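SCO1/SenC family lipoprotein (Bacillus anthracis, PDB 4HDE) probably serves as a membrane-tethered, thioredoxin-fold copper chaperone or thiol-disulfide protein in the assembly of cytochrome c oxidase. Local coordinates at residues 33-43 against 70-81. Residues are numbered along the deposited sequence; the frame is centred on the assembly and turned at random.
Sequences KVWVADFMFTN and QFVSFSVDPDLD
The Phe74 and Phe39 rings run nearly parallel (26°) but displaced, with little overlap, their centroids 5.0 Å apart, and CD2 of Phe74 sits over one face of the Phe39 ring near its rim. The far edge of Phe74 runs back along strand 35-40: CE2 meets Ala37 CB at 3.9 Å, and CZ comes to the edge of the Trp35 indole. Paired in register, Phe39 and Phe74 leave the sheet on the same face, and with CG beside the backbone N in both (chi1 -60° in Phe74) the rings swing the same way. Gln70, at the opposite end, packs its CB on Trp35 CB and its CG on Lys33 CD at 3.7 Å; bent at chi2 (-69°), it turns its amide toward Lys33, and a water accepts from both Gln70 NE2 and Lys33 NZ.

Seven backbone hydrogen bonds join these parallel strands, from Gln70 N to Val34 O through to Val76 N to Met40 O. On the other face, OD1 of the buried Asp38 takes the Ser73 hydroxyl on its syn lone pair, OG to OD1 2.8 Å. At the C-terminal ends of the strands, Asp81 links the loop after strand 35-40 to the end of strand 70-75: its OD2 accepts from Thr42 N at 3.0 Å and from Ser75 OG, reached from opposite faces of the carboxylate, while Thr42 OG1 donates to OD1 at 2.6 Å from above that plane.

Strands 35-40 and 70-75, joined through helix 48-64, make a beta-alpha-beta unit of the thioredoxin-like fold, with that helix crossing over the Asp38 and Met40 face and Phe114 and Phe119 meeting the Phe74 and Phe39 rings. Strands 100-103 and 136-140 continue the sheet on either side.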
loop_
_atom_site.group_PDB
_atom_site.type_symbol
_atom_site.label_atom_id
_atom_site.label_comp_id
_atom_site.label_asym_id
_atom_site.label_seq_id
_atom_site.Cartn_x
_atom_site.Cartn_y
_atom_site.Cartn_z
ATOM N N LYS A 33 13.501 4.471 2.693
ATOM C CA LYS A 33 12.727 3.782 3.714
ATOM C C LYS A 33 12.259 2.428 3.198
ATOM O O LYS A 33 12.151 2.208 1.988
ATOM C CB LYS A 33 11.536 4.639 4.166
ATOM C CG LYS A 33 11.941 5.896 4.953
ATOM C CD LYS A 33 10.750 6.781 5.275
ATOM C CE LYS A 33 11.163 7.977 6.103
ATOM N NZ LYS A 33 11.541 7.550 7.478
ATOM N N VAL A 34 11.993 1.517 4.126
ATOM C CA VAL A 34 11.351 0.254 3.802
ATOM C C VAL A 34 9.857 0.511 3.897
ATOM O O VAL A 34 9.378 1.086 4.885
ATOM C CB VAL A 34 11.780 -0.843 4.804
ATOM C CG1 VAL A 34 10.990 -2.144 4.589
ATOM C CG2 VAL A 34 13.278 -1.100 4.687
ATOM N N TRP A 35 9.113 0.117 2.871
ATOM C CA TRP A 35 7.679 0.334 2.905
ATOM C C TRP A 35 6.866 -0.798 2.306
ATOM O O TRP A 35 7.371 -1.631 1.562
ATOM C CB TRP A 35 7.295 1.694 2.307
ATOM C CG TRP A 35 7.736 2.013 0.897
ATOM C CD1 TRP A 35 9.004 2.264 0.469
ATOM C CD2 TRP A 35 6.886 2.206 -0.245
ATOM N NE1 TRP A 35 9.001 2.587 -0.872
ATOM C CE2 TRP A 35 7.711 2.554 -1.331
ATOM C CE3 TRP A 35 5.506 2.113 -0.451
ATOM C CZ2 TRP A 35 7.207 2.800 -2.610
ATOM C CZ3 TRP A 35 5.005 2.369 -1.726
ATOM C CH2 TRP A 35 5.853 2.701 -2.785
ATOM N N VAL A 36 5.603 -0.839 2.711
ATOM C CA VAL A 36 4.670 -1.853 2.251
ATOM C C VAL A 36 3.515 -1.155 1.563
ATOM O O VAL A 36 2.954 -0.200 2.100
ATOM C CB VAL A 36 4.131 -2.672 3.426
ATOM C CG1 VAL A 36 3.198 -3.761 2.938
ATOM C CG2 VAL A 36 5.285 -3.282 4.211
ATOM N N ALA A 37 3.174 -1.624 0.367
ATOM C CA ALA A 37 2.111 -1.018 -0.437
ATOM C C ALA A 37 0.933 -1.974 -0.651
ATOM O O ALA A 37 1.113 -3.191 -0.803
ATOM C CB ALA A 37 2.659 -0.585 -1.779
ATOM N N ASP A 38 -0.275 -1.412 -0.662
ATOM C CA ASP A 38 -1.422 -2.107 -1.220
ATOM C C ASP A 38 -2.295 -1.152 -2.041
ATOM O O ASP A 38 -2.049 0.059 -2.068
ATOM C CB ASP A 38 -2.207 -2.882 -0.141
ATOM C CG ASP A 38 -2.993 -1.986 0.803
ATOM O OD1 ASP A 38 -2.781 -0.761 0.822
ATOM O OD2 ASP A 38 -3.837 -2.528 1.572
ATOM N N PHE A 39 -3.292 -1.726 -2.710
ATOM C CA PHE A 39 -4.263 -1.000 -3.534
ATOM C C PHE A 39 -5.654 -1.278 -2.986
ATOM O O PHE A 39 -5.984 -2.423 -2.691
ATOM C CB PHE A 39 -4.159 -1.452 -4.992
ATOM C CG PHE A 39 -2.890 -1.016 -5.661
ATOM C CD1 PHE A 39 -2.863 0.138 -6.425
ATOM C CD2 PHE A 39 -1.717 -1.747 -5.520
ATOM C CE1 PHE A 39 -1.691 0.561 -7.044
ATOM C CE2 PHE A 39 -0.540 -1.325 -6.138
ATOM C CZ PHE A 39 -0.531 -0.167 -6.897
HETATM N N MSE A 40 -6.468 -0.241 -2.859
HETATM C CA MSE A 40 -7.793 -0.381 -2.263
HETATM C C MSE A 40 -8.688 0.782 -2.657
HETATM O O MSE A 40 -8.272 1.680 -3.378
HETATM C CB MSE A 40 -7.674 -0.442 -0.744
HETATM C CG MSE A 40 -6.807 0.662 -0.157
HETATM SE SE MSE A 40 -7.495 1.338 1.527
HETATM C CE MSE A 40 -8.886 2.505 0.832
ATOM N N PHE A 41 -9.940 0.743 -2.218
ATOM C CA PHE A 41 -10.840 1.876 -2.418
ATOM C C PHE A 41 -11.877 1.904 -1.315
ATOM O O PHE A 41 -12.237 0.862 -0.775
ATOM C CB PHE A 41 -11.458 1.917 -3.833
ATOM C CG PHE A 41 -12.405 0.787 -4.150
ATOM C CD1 PHE A 41 -13.766 1.023 -4.319
ATOM C CD2 PHE A 41 -11.923 -0.498 -4.341
ATOM C CE1 PHE A 41 -14.629 -0.021 -4.632
ATOM C CE2 PHE A 41 -12.780 -1.539 -4.662
ATOM C CZ PHE A 41 -14.123 -1.306 -4.793
ATOM N N THR A 42 -12.343 3.096 -0.958
ATOM C CA THR A 42 -13.164 3.231 0.245
ATOM C C THR A 42 -14.588 2.719 0.091
ATOM O O THR A 42 -15.232 2.401 1.087
ATOM C CB THR A 42 -13.193 4.677 0.807
ATOM O OG1 THR A 42 -14.000 5.516 -0.023
ATOM C CG2 THR A 42 -11.784 5.247 0.909
ATOM N N ASN A 43 -15.084 2.621 -1.136
ATOM C CA ASN A 43 -16.437 2.110 -1.342
ATOM C C ASN A 43 -16.492 0.609 -1.607
ATOM O O ASN A 43 -17.505 0.091 -2.068
ATOM C CB ASN A 43 -17.149 2.884 -2.451
ATOM C CG ASN A 43 -17.616 4.251 -1.990
ATOM O OD1 ASN A 43 -18.609 4.368 -1.268
ATOM N ND2 ASN A 43 -16.897 5.292 -2.395
ATOM N N GLN A 70 7.253 2.053 6.614
ATOM C CA GLN A 70 6.122 2.875 6.181
ATOM C C GLN A 70 5.070 2.012 5.504
ATOM O O GLN A 70 5.371 0.967 4.932
ATOM C CB GLN A 70 6.585 3.933 5.177
ATOM C CG GLN A 70 7.579 4.924 5.750
ATOM C CD GLN A 70 6.960 5.845 6.777
ATOM O OE1 GLN A 70 5.850 6.357 6.592
ATOM N NE2 GLN A 70 7.684 6.083 7.867
ATOM N N PHE A 71 3.825 2.474 5.574
ATOM C CA PHE A 71 2.706 1.825 4.907
ATOM C C PHE A 71 2.064 2.801 3.954
ATOM O O PHE A 71 1.902 3.980 4.278
ATOM C CB PHE A 71 1.704 1.314 5.942
ATOM C CG PHE A 71 2.273 0.233 6.817
ATOM C CD1 PHE A 71 2.233 -1.080 6.408
ATOM C CD2 PHE A 71 2.911 0.546 8.006
ATOM C CE1 PHE A 71 2.798 -2.080 7.195
ATOM C CE2 PHE A 71 3.471 -0.442 8.789
ATOM C CZ PHE A 71 3.418 -1.745 8.380
ATOM N N VAL A 72 1.726 2.300 2.771
ATOM C CA VAL A 72 1.120 3.126 1.734
ATOM C C VAL A 72 -0.023 2.362 1.097
ATOM O O VAL A 72 0.149 1.228 0.662
ATOM C CB VAL A 72 2.149 3.509 0.647
ATOM C CG1 VAL A 72 1.491 4.301 -0.490
ATOM C CG2 VAL A 72 3.301 4.300 1.260
ATOM N N SER A 73 -1.191 2.997 1.054
ATOM C CA SER A 73 -2.351 2.435 0.362
ATOM C C SER A 73 -2.738 3.361 -0.781
ATOM O O SER A 73 -3.051 4.528 -0.548
ATOM C CB SER A 73 -3.543 2.308 1.312
ATOM O OG SER A 73 -3.237 1.455 2.415
ATOM N N PHE A 74 -2.734 2.851 -2.005
ATOM C CA PHE A 74 -3.126 3.648 -3.165
ATOM C C PHE A 74 -4.606 3.446 -3.434
ATOM O O PHE A 74 -5.040 2.298 -3.572
ATOM C CB PHE A 74 -2.370 3.216 -4.428
ATOM C CG PHE A 74 -0.874 3.352 -4.341
ATOM C CD1 PHE A 74 -0.260 4.566 -4.614
ATOM C CD2 PHE A 74 -0.080 2.257 -4.037
ATOM C CE1 PHE A 74 1.115 4.699 -4.552
ATOM C CE2 PHE A 74 1.312 2.385 -3.971
ATOM C CZ PHE A 74 1.901 3.611 -4.239
ATOM N N SER A 75 -5.373 4.527 -3.569
ATOM C CA SER A 75 -6.765 4.382 -3.979
ATOM C C SER A 75 -6.873 4.046 -5.463
ATOM O O SER A 75 -6.255 4.697 -6.320
ATOM C CB SER A 75 -7.579 5.645 -3.702
ATOM O OG SER A 75 -8.889 5.508 -4.256
ATOM N N VAL A 76 -7.670 3.025 -5.768
ATOM C CA VAL A 76 -7.984 2.695 -7.152
ATOM C C VAL A 76 -9.338 3.248 -7.576
ATOM O O VAL A 76 -9.842 2.899 -8.640
ATOM C CB VAL A 76 -7.916 1.181 -7.412
ATOM C CG1 VAL A 76 -6.503 0.669 -7.146
ATOM C CG2 VAL A 76 -8.936 0.435 -6.553
ATOM N N ASP A 77 -9.918 4.117 -6.760
ATOM C CA ASP A 77 -11.147 4.807 -7.140
ATOM C C ASP A 77 -11.021 6.301 -6.841
ATOM O O ASP A 77 -11.807 6.849 -6.080
ATOM C CB ASP A 77 -12.334 4.195 -6.385
ATOM C CG ASP A 77 -13.679 4.608 -6.953
ATOM O OD1 ASP A 77 -13.745 5.048 -8.125
ATOM O OD2 ASP A 77 -14.681 4.473 -6.224
ATOM N N PRO A 78 -10.043 6.970 -7.467
ATOM C CA PRO A 78 -9.793 8.371 -7.118
ATOM C C PRO A 78 -10.931 9.315 -7.503
ATOM O O PRO A 78 -10.966 10.436 -6.996
ATOM C CB PRO A 78 -8.514 8.703 -7.907
ATOM C CG PRO A 78 -8.524 7.720 -9.065
ATOM C CD PRO A 78 -9.075 6.460 -8.455
ATOM N N ASP A 79 -11.828 8.897 -8.395
ATOM C CA ASP A 79 -12.990 9.721 -8.730
ATOM C C ASP A 79 -13.905 9.900 -7.520
ATOM O O ASP A 79 -14.608 10.909 -7.408
ATOM C CB ASP A 79 -13.779 9.123 -9.910
ATOM C CG ASP A 79 -12.985 9.120 -11.203
ATOM O OD1 ASP A 79 -12.313 10.133 -11.496
ATOM O OD2 ASP A 79 -13.035 8.100 -11.928
ATOM N N LEU A 80 -13.902 8.921 -6.619
ATOM C CA LEU A 80 -14.718 9.002 -5.406
ATOM C C LEU A 80 -13.883 9.245 -4.150
ATOM O O LEU A 80 -14.325 9.937 -3.234
ATOM C CB LEU A 80 -15.575 7.742 -5.222
ATOM C CG LEU A 80 -16.805 7.629 -6.126
ATOM C CD1 LEU A 80 -17.629 6.424 -5.705
ATOM C CD2 LEU A 80 -17.646 8.895 -6.065
ATOM N N ASP A 81 -12.681 8.680 -4.107
ATOM C CA ASP A 81 -11.839 8.788 -2.919
ATOM C C ASP A 81 -11.018 10.064 -2.949
ATOM O O ASP A 81 -9.996 10.132 -3.635
ATOM C CB ASP A 81 -10.889 7.590 -2.795
ATOM C CG ASP A 81 -11.609 6.289 -2.503
ATOM O OD1 ASP A 81 -12.829 6.316 -2.240
ATOM O OD2 ASP A 81 -10.945 5.228 -2.513
HETATM O O HOH W 1 10.304 4.859 8.209
HETATM O O HOH W 2 -14.397 4.392 -3.472
#